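Local coordinates for uncharacterized protein YfeY (Escherichia coli, PDB 2QZB) that is of unknown function, belongs to the DUF1131 family and is probably made as a lipoprotein with a signal peptide, at residues 19-24 and 68-73; 37-42 and 60-65. One frame throughout, in Å; residues are numbered along the deposited sequence.

Interaction 1 of 2, residues 19-24 and 68-73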
ATOM      1  N   GLN A  19      -3.381  12.304   3.917  1.00 31.06           N
ATOM      2  CA  GLN A  19      -3.769  13.003   2.679  1.00 33.30           C
ATOM      3  C   GLN A  19      -3.371  12.354   1.349  1.00 32.24           C
ATOM      4  O   GLN A  19      -3.865  12.754   0.301  1.00 33.79           O
ATOM      5  CB  GLN A  19      -3.191  14.419   2.655  1.00 34.21           C
ATOM      6  CG  GLN A  19      -3.321  15.202   3.957  1.00 39.66           C
ATOM      7  CD  GLN A  19      -2.182  14.900   4.959  1.00 46.72           C
ATOM      8  OE1 GLN A  19      -0.990  14.889   4.599  1.00 51.49           O
ATOM      9  NE2 GLN A  19      -2.548  14.682   6.222  1.00 46.87           N
ATOM     10  N   GLY A  20      -2.452  11.404   1.363  1.00 31.66           N
ATOM     11  CA  GLY A  20      -2.051  10.753   0.118  1.00 30.93           C
ATOM     12  C   GLY A  20      -0.585  10.393   0.138  1.00 30.41           C
ATOM     13  O   GLY A  20      -0.032  10.092   1.184  1.00 29.95           O
ATOM     14  N   VAL A  21       0.018  10.397  -1.037  1.00 30.16           N
ATOM     15  CA  VAL A  21       1.411  10.001  -1.221  1.00 29.28           C
ATOM     16  C   VAL A  21       2.024  11.184  -1.931  1.00 30.20           C
ATOM     17  O   VAL A  21       1.714  11.449  -3.090  1.00 30.33           O
ATOM     18  CB  VAL A  21       1.530   8.711  -2.024  1.00 28.06           C
ATOM     19  CG1 VAL A  21       3.006   8.316  -2.222  1.00 27.71           C
ATOM     20  CG2 VAL A  21       0.756   7.584  -1.325  1.00 27.96           C
ATOM     21  N   GLY A  22       2.840  11.946  -1.211  1.00 31.49           N
ATOM     22  CA  GLY A  22       3.408  13.192  -1.764  1.00 32.77           C
ATOM     23  C   GLY A  22       2.277  14.129  -2.155  1.00 34.20           C
ATOM     24  O   GLY A  22       1.480  14.523  -1.315  1.00 34.83           O
ATOM     25  N   GLU A  23       2.175  14.460  -3.436  1.00 34.23           N
ATOM     26  CA  GLU A  23       1.112  15.349  -3.896  1.00 35.11           C
ATOM     27  C   GLU A  23      -0.035  14.574  -4.564  1.00 34.46           C
ATOM     28  O   GLU A  23      -0.979  15.153  -5.082  1.00 34.64           O
ATOM     29  CB  GLU A  23       1.687  16.440  -4.817  1.00 36.01           C
ATOM     30  CG  GLU A  23       3.053  17.047  -4.350  1.00 40.86           C
ATOM     31  CD  GLU A  23       3.003  17.815  -2.996  1.00 49.50           C
ATOM     32  OE1 GLU A  23       3.253  19.044  -2.998  1.00 51.18           O
ATOM     33  OE2 GLU A  23       2.746  17.203  -1.919  1.00 53.11           O
ATOM     34  N   LEU A  24       0.040  13.250  -4.531  1.00 33.63           N
ATOM     35  CA  LEU A  24      -1.063  12.396  -4.971  1.00 32.23           C
ATOM     36  C   LEU A  24      -2.099  12.327  -3.839  1.00 32.97           C
ATOM     37  O   LEU A  24      -1.786  11.899  -2.739  1.00 32.50           O
ATOM     38  CB  LEU A  24      -0.556  11.007  -5.310  1.00 30.70           C
ATOM     39  CG  LEU A  24       0.486  10.859  -6.417  1.00 31.02           C
ATOM     40  CD1 LEU A  24       1.076   9.469  -6.387  1.00 28.30           C
ATOM     41  CD2 LEU A  24      -0.141  11.119  -7.802  1.00 28.79           C
ATOM     42  N   VAL A  68       7.404  -2.408  -9.927  1.00 23.56           N
ATOM     43  CA  VAL A  68       6.323  -1.505  -9.625  1.00 21.50           C
ATOM     44  C   VAL A  68       6.658  -0.820  -8.319  1.00 21.28           C
ATOM     45  O   VAL A  68       6.920  -1.477  -7.324  1.00 20.57           O
ATOM     46  CB  VAL A  68       4.966  -2.271  -9.565  1.00 23.14           C
ATOM     47  CG1 VAL A  68       3.847  -1.365  -9.185  1.00 19.94           C
ATOM     48  CG2 VAL A  68       4.684  -2.892 -10.897  1.00 21.48           C
ATOM     49  N   ALA A  69       6.703   0.508  -8.341  1.00 21.53           N
ATOM     50  CA  ALA A  69       6.899   1.314  -7.111  1.00 21.33           C
ATOM     51  C   ALA A  69       5.575   1.672  -6.410  1.00 21.18           C
ATOM     52  O   ALA A  69       5.538   1.821  -5.178  1.00 20.30           O
ATOM     53  CB  ALA A  69       7.653   2.602  -7.430  1.00 21.32           C
ATOM     54  N   MET A  70       4.504   1.858  -7.199  1.00 21.44           N
ATOM     55  CA  MET A  70       3.147   2.199  -6.679  1.00 20.91           C
ATOM     56  C   MET A  70       2.142   1.754  -7.705  1.00 21.74           C
ATOM     57  O   MET A  70       2.396   1.850  -8.921  1.00 21.07           O
ATOM     58  CB  MET A  70       2.843   3.720  -6.564  1.00 20.85           C
ATOM     59  CG  MET A  70       3.778   4.630  -5.803  1.00 23.60           C
ATOM     60  SD  MET A  70       3.204   6.373  -5.722  1.00 19.28           S
ATOM     61  CE  MET A  70       4.815   7.060  -5.459  1.00 25.28           C
ATOM     62  N   VAL A  71       0.975   1.371  -7.201  1.00 22.13           N
ATOM     63  CA  VAL A  71      -0.229   1.141  -8.008  1.00 22.05           C
ATOM     64  C   VAL A  71      -1.249   2.177  -7.590  1.00 22.48           C
ATOM     65  O   VAL A  71      -1.585   2.261  -6.409  1.00 22.28           O
ATOM     66  CB  VAL A  71      -0.850  -0.246  -7.752  1.00 21.73           C
ATOM     67  CG1 VAL A  71      -2.072  -0.479  -8.719  1.00 23.30           C
ATOM     68  CG2 VAL A  71       0.188  -1.391  -7.910  1.00 22.96           C
ATOM     69  N   ILE A  72      -1.747   2.959  -8.550  1.00 21.30           N
ATOM     70  CA  ILE A  72      -2.699   3.975  -8.280  1.00 22.18           C
ATOM     71  C   ILE A  72      -4.056   3.560  -8.869  1.00 24.40           C
ATOM     72  O   ILE A  72      -4.161   3.187 -10.064  1.00 23.80           O
ATOM     73  CB  ILE A  72      -2.242   5.302  -8.905  1.00 21.52           C
ATOM     74  CG1 ILE A  72      -0.857   5.689  -8.381  1.00 21.98           C
ATOM     75  CG2 ILE A  72      -3.270   6.374  -8.632  1.00 23.16           C
ATOM     76  CD1 ILE A  72      -0.228   6.908  -9.117  1.00 22.54           C
ATOM     77  N   ASN A  73      -5.075   3.600  -8.023  1.00 25.74           N
ATOM     78  CA  ASN A  73      -6.457   3.238  -8.388  1.00 27.79           C
ATOM     79  C   ASN A  73      -7.366   4.409  -8.126  1.00 28.76           C
ATOM     80  O   ASN A  73      -7.026   5.319  -7.365  1.00 28.59           O
ATOM     81  CB  ASN A  73      -6.943   1.996  -7.614  1.00 28.42           C
ATOM     82  CG  ASN A  73      -6.443   0.692  -8.212  1.00 30.23           C
ATOM     83  OD1 ASN A  73      -6.889   0.293  -9.281  1.00 37.04           O
ATOM     84  ND2 ASN A  73      -5.550   0.004  -7.516  1.00 30.76           N
TER
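Met70 reaches out from strand 67-73 to meet two side chains of the beta turn Val21-Leu24, and Met70 and Leu24 carry most of the contact between them. From CB the methionine chain sets off with CG beside the backbone N (chi1 -53°) and then runs extended, which carries the sulfur well clear of its own strand; CB and CG meet nothing of the turn. SD comes first to Leu24, whose CD1 lies 3.8 Å from it, the two side chains crossing at a slant. The same SD is 4.0 Å from Val21 CG1. The terminal CE then goes on to Val21, 3.9 Å from CG1, so that Val21 and Met70 meet tip to tip. Val21 is short and beta-branched, and CG1, opposite the backbone N (chi1 179°), is the branch it offers; the long, unbranched methionine makes up the distance, Val21 CA and Met70 CA being 9.7 Å apart. Leu24 CD1 also touches Ile72 CD1 at 4.0 Å, there at about a right angle. No hydrogen bond joins the two segments.

The turn holds its own shape: Val21 N to Leu24 O (2.9 Å) and Leu24 N to Val21 O (2.8 Å) close a type II' beta turn, and Gly22, at phi 59°, suits its first corner. Val21 and Leu24 are thereby turned inward together. The turn leads off strand 20-21, which pairs with 16-17; Ile82 of strand 81-84 touches Val21, Leu24 and Met70, and helix 32-38 adds Ile35, touching Ile72.

Interaction 2 of 2, residues 37-42 and 60-65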
ATOM      1  N   ASP A  37       2.808  14.981 -13.033  1.00 33.01           N
ATOM      2  CA  ASP A  37       3.057  16.261 -12.385  1.00 35.32           C
ATOM      3  C   ASP A  37       3.160  16.135 -10.885  1.00 35.81           C
ATOM      4  O   ASP A  37       3.881  16.886 -10.266  1.00 36.40           O
ATOM      5  CB  ASP A  37       1.942  17.257 -12.718  1.00 36.24           C
ATOM      6  CG  ASP A  37       2.055  17.803 -14.139  1.00 40.77           C
ATOM      7  OD1 ASP A  37       1.208  18.654 -14.493  1.00 45.02           O
ATOM      8  OD2 ASP A  37       2.988  17.376 -14.890  1.00 43.70           O
ATOM      9  N   ALA A  38       2.407  15.203 -10.307  1.00 35.90           N
ATOM     10  CA  ALA A  38       2.397  14.997  -8.856  1.00 36.36           C
ATOM     11  C   ALA A  38       3.598  14.230  -8.358  1.00 36.52           C
ATOM     12  O   ALA A  38       4.023  14.428  -7.230  1.00 36.99           O
ATOM     13  CB  ALA A  38       1.123  14.283  -8.424  1.00 35.74           C
ATOM     14  N   LEU A  39       4.128  13.353  -9.202  1.00 36.51           N
ATOM     15  CA  LEU A  39       5.201  12.445  -8.828  1.00 36.60           C
ATOM     16  C   LEU A  39       6.505  13.188  -8.615  1.00 37.50           C
ATOM     17  O   LEU A  39       6.814  14.079  -9.367  1.00 37.80           O
ATOM     18  CB  LEU A  39       5.396  11.363  -9.902  1.00 35.09           C
ATOM     19  CG  LEU A  39       4.394  10.196  -9.879  1.00 34.35           C
ATOM     20  CD1 LEU A  39       4.485   9.335 -11.181  1.00 33.42           C
ATOM     21  CD2 LEU A  39       4.512   9.326  -8.624  1.00 30.23           C
ATOM     22  N   ASP A  40       7.270  12.796  -7.600  1.00 38.14           N
ATOM     23  CA  ASP A  40       8.571  13.409  -7.332  1.00 39.32           C
ATOM     24  C   ASP A  40       9.653  12.318  -7.212  1.00 38.92           C
ATOM     25  O   ASP A  40       9.990  11.839  -6.124  1.00 40.65           O
ATOM     26  CB  ASP A  40       8.507  14.262  -6.071  1.00 39.48           C
ATOM     27  CG  ASP A  40       9.699  15.198  -5.923  1.00 42.85           C
ATOM     28  OD1 ASP A  40      10.050  15.938  -6.891  1.00 43.80           O
ATOM     29  OD2 ASP A  40      10.256  15.217  -4.800  1.00 44.49           O
ATOM     30  N   GLY A  41      10.174  11.904  -8.348  1.00 37.71           N
ATOM     31  CA  GLY A  41      11.182  10.860  -8.375  1.00 35.45           C
ATOM     32  C   GLY A  41      11.478  10.550  -9.816  1.00 34.29           C
ATOM     33  O   GLY A  41      10.861  11.105 -10.723  1.00 34.15           O
ATOM     34  N   ASP A  42      12.416   9.634 -10.024  1.00 33.05           N
ATOM     35  CA  ASP A  42      12.824   9.250 -11.340  1.00 30.96           C
ATOM     36  C   ASP A  42      11.992   8.019 -11.714  1.00 28.58           C
ATOM     37  O   ASP A  42      12.518   6.919 -11.815  1.00 29.17           O
ATOM     38  CB  ASP A  42      14.318   8.909 -11.328  1.00 31.76           C
ATOM     39  CG  ASP A  42      15.179  10.022 -10.715  1.00 32.75           C
ATOM     40  OD1 ASP A  42      15.145  11.145 -11.248  1.00 35.39           O
ATOM     41  OD2 ASP A  42      15.901   9.752  -9.722  1.00 34.02           O
ATOM     42  N   PHE A  60      -2.969   2.961 -12.728  1.00 22.45           N
ATOM     43  CA  PHE A  60      -1.600   3.273 -13.175  1.00 21.89           C
ATOM     44  C   PHE A  60      -0.595   2.549 -12.300  1.00 21.40           C
ATOM     45  O   PHE A  60      -0.812   2.390 -11.105  1.00 19.67           O
ATOM     46  CB  PHE A  60      -1.318   4.792 -13.175  1.00 21.80           C
ATOM     47  CG  PHE A  60      -2.097   5.549 -14.214  1.00 24.22           C
ATOM     48  CD1 PHE A  60      -3.410   5.991 -13.939  1.00 26.92           C
ATOM     49  CD2 PHE A  60      -1.551   5.786 -15.487  1.00 25.05           C
ATOM     50  CE1 PHE A  60      -4.155   6.651 -14.896  1.00 24.36           C
ATOM     51  CE2 PHE A  60      -2.271   6.449 -16.452  1.00 23.70           C
ATOM     52  CZ  PHE A  60      -3.585   6.882 -16.171  1.00 25.71           C
ATOM     53  N   GLU A  61       0.493   2.089 -12.917  1.00 21.05           N
ATOM     54  CA  GLU A  61       1.658   1.579 -12.215  1.00 22.07           C
ATOM     55  C   GLU A  61       2.791   2.576 -12.390  1.00 21.39           C
ATOM     56  O   GLU A  61       3.189   2.944 -13.515  1.00 21.51           O
ATOM     57  CB  GLU A  61       2.059   0.185 -12.735  1.00 22.23           C
ATOM     58  CG  GLU A  61       1.126  -0.948 -12.215  1.00 24.39           C
ATOM     59  CD  GLU A  61       1.447  -2.285 -12.825  1.00 25.07           C
ATOM     60  OE1 GLU A  61       1.220  -3.324 -12.173  1.00 31.76           O
ATOM     61  OE2 GLU A  61       1.971  -2.300 -13.953  1.00 29.16           O
ATOM     62  N   VAL A  62       3.287   3.032 -11.264  1.00 20.86           N
ATOM     63  CA  VAL A  62       4.412   3.905 -11.203  1.00 20.49           C
ATOM     64  C   VAL A  62       5.614   2.976 -11.118  1.00 20.86           C
ATOM     65  O   VAL A  62       5.690   2.137 -10.252  1.00 21.29           O
ATOM     66  CB  VAL A  62       4.328   4.800  -9.962  1.00 20.93           C
ATOM     67  CG1 VAL A  62       5.568   5.652  -9.856  1.00 21.14           C
ATOM     68  CG2 VAL A  62       3.056   5.704 -10.025  1.00 20.15           C
ATOM     69  N   MET A  63       6.544   3.119 -12.036  1.00 20.98           N
ATOM     70  CA  MET A  63       7.591   2.117 -12.191  1.00 22.07           C
ATOM     71  C   MET A  63       8.924   2.674 -11.717  1.00 23.14           C
ATOM     72  O   MET A  63       9.273   3.815 -12.015  1.00 22.93           O
ATOM     73  CB  MET A  63       7.720   1.686 -13.662  1.00 21.07           C
ATOM     74  CG  MET A  63       6.398   1.131 -14.314  1.00 21.00           C
ATOM     75  SD  MET A  63       5.761  -0.354 -13.499  1.00 14.28           S
ATOM     76  CE  MET A  63       6.982  -1.585 -13.868  1.00 23.75           C
ATOM     77  N   LYS A  64       9.663   1.852 -11.008  1.00 24.83           N
ATOM     78  CA  LYS A  64      10.994   2.239 -10.536  1.00 28.19           C
ATOM     79  C   LYS A  64      11.919   1.176 -11.078  1.00 27.84           C
ATOM     80  O   LYS A  64      11.936   0.045 -10.609  1.00 27.95           O
ATOM     81  CB  LYS A  64      11.056   2.314  -9.018  1.00 27.12           C
ATOM     82  CG  LYS A  64      12.374   2.959  -8.504  1.00 32.42           C
ATOM     83  CD  LYS A  64      12.405   3.136  -6.996  1.00 31.22           C
ATOM     84  CE  LYS A  64      12.937   1.900  -6.281  1.00 37.45           C
ATOM     85  NZ  LYS A  64      13.480   2.252  -4.905  1.00 37.71           N
ATOM     86  N   GLY A  65      12.611   1.531 -12.148  1.00 29.28           N
ATOM     87  CA  GLY A  65      13.285   0.547 -12.979  1.00 29.38           C
ATOM     88  C   GLY A  65      12.303  -0.478 -13.500  1.00 30.25           C
ATOM     89  O   GLY A  65      11.256  -0.134 -14.074  1.00 30.23           O
TER
HETATM   90  O   HOH W   1      12.445   4.467 -13.184  1.00 45.10           O
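Val62 and Leu39 meet tip to tip, the one apolar contact between residues 37-42 and 60-65. Along the strand from Phe60, whose ring packs on Leu30 and Leu45, and Glu61, salt-bridged to Arg46, Val62 is the first to touch 37-42. Its CG1 lies opposite the backbone N (chi1 176°) with CG2 beside that N, and both methyls take part: CG1 lies 4.0 Å from Leu39 CD2, and CG2 is 4.1 Å from Leu39 CD1. A forked leucine suits this place because its pair of methyls lies crosswise over the valine's pair, each methyl touching both of the other residue's. Leu39, the first residue to leave helical geometry, reaches the strand from there. Met63 turns the end of its side chain away, and its carbonyl takes part. A water donates to Asp42 O (2.8 Å) and, weakly, to Met63 O. Past Lys64, which forms salt bridges with Asp86 and Asp88, Gly65 N gives its hydrogen to the same water at 3.1 Å; a phi of 57° there favours glycine.

Strand 55-64 lies between 44-52 and 67-73 in the antiparallel sheet, with Leu45 of 44-52 packing on Val62, and the segment 37-42 leads from helix 32-38 towards strand 44-52.

In the fold
Both contacts lay a turn or a helix end against neighbouring strands of the same antiparallel sheet, 67-73 and 55-64, and their centres are about 9 Å apart. Interaction 1 is buried and wholly apolar, the sulfur included. Interaction 2 lies farther from the middle of the chain and is mixed, with one apolar pair at its inner end and a water-mediated backbone link at its outer, more exposed end. They join directly: Val62 pairs through its backbone with Ala69 and Met70 at a classic beta bulge, its CG2 packs on Ile72 CD1, and Leu24 CD2 lies against Ala38 CB. Turn, helix end and two strands therefore share one continuous apolar layer.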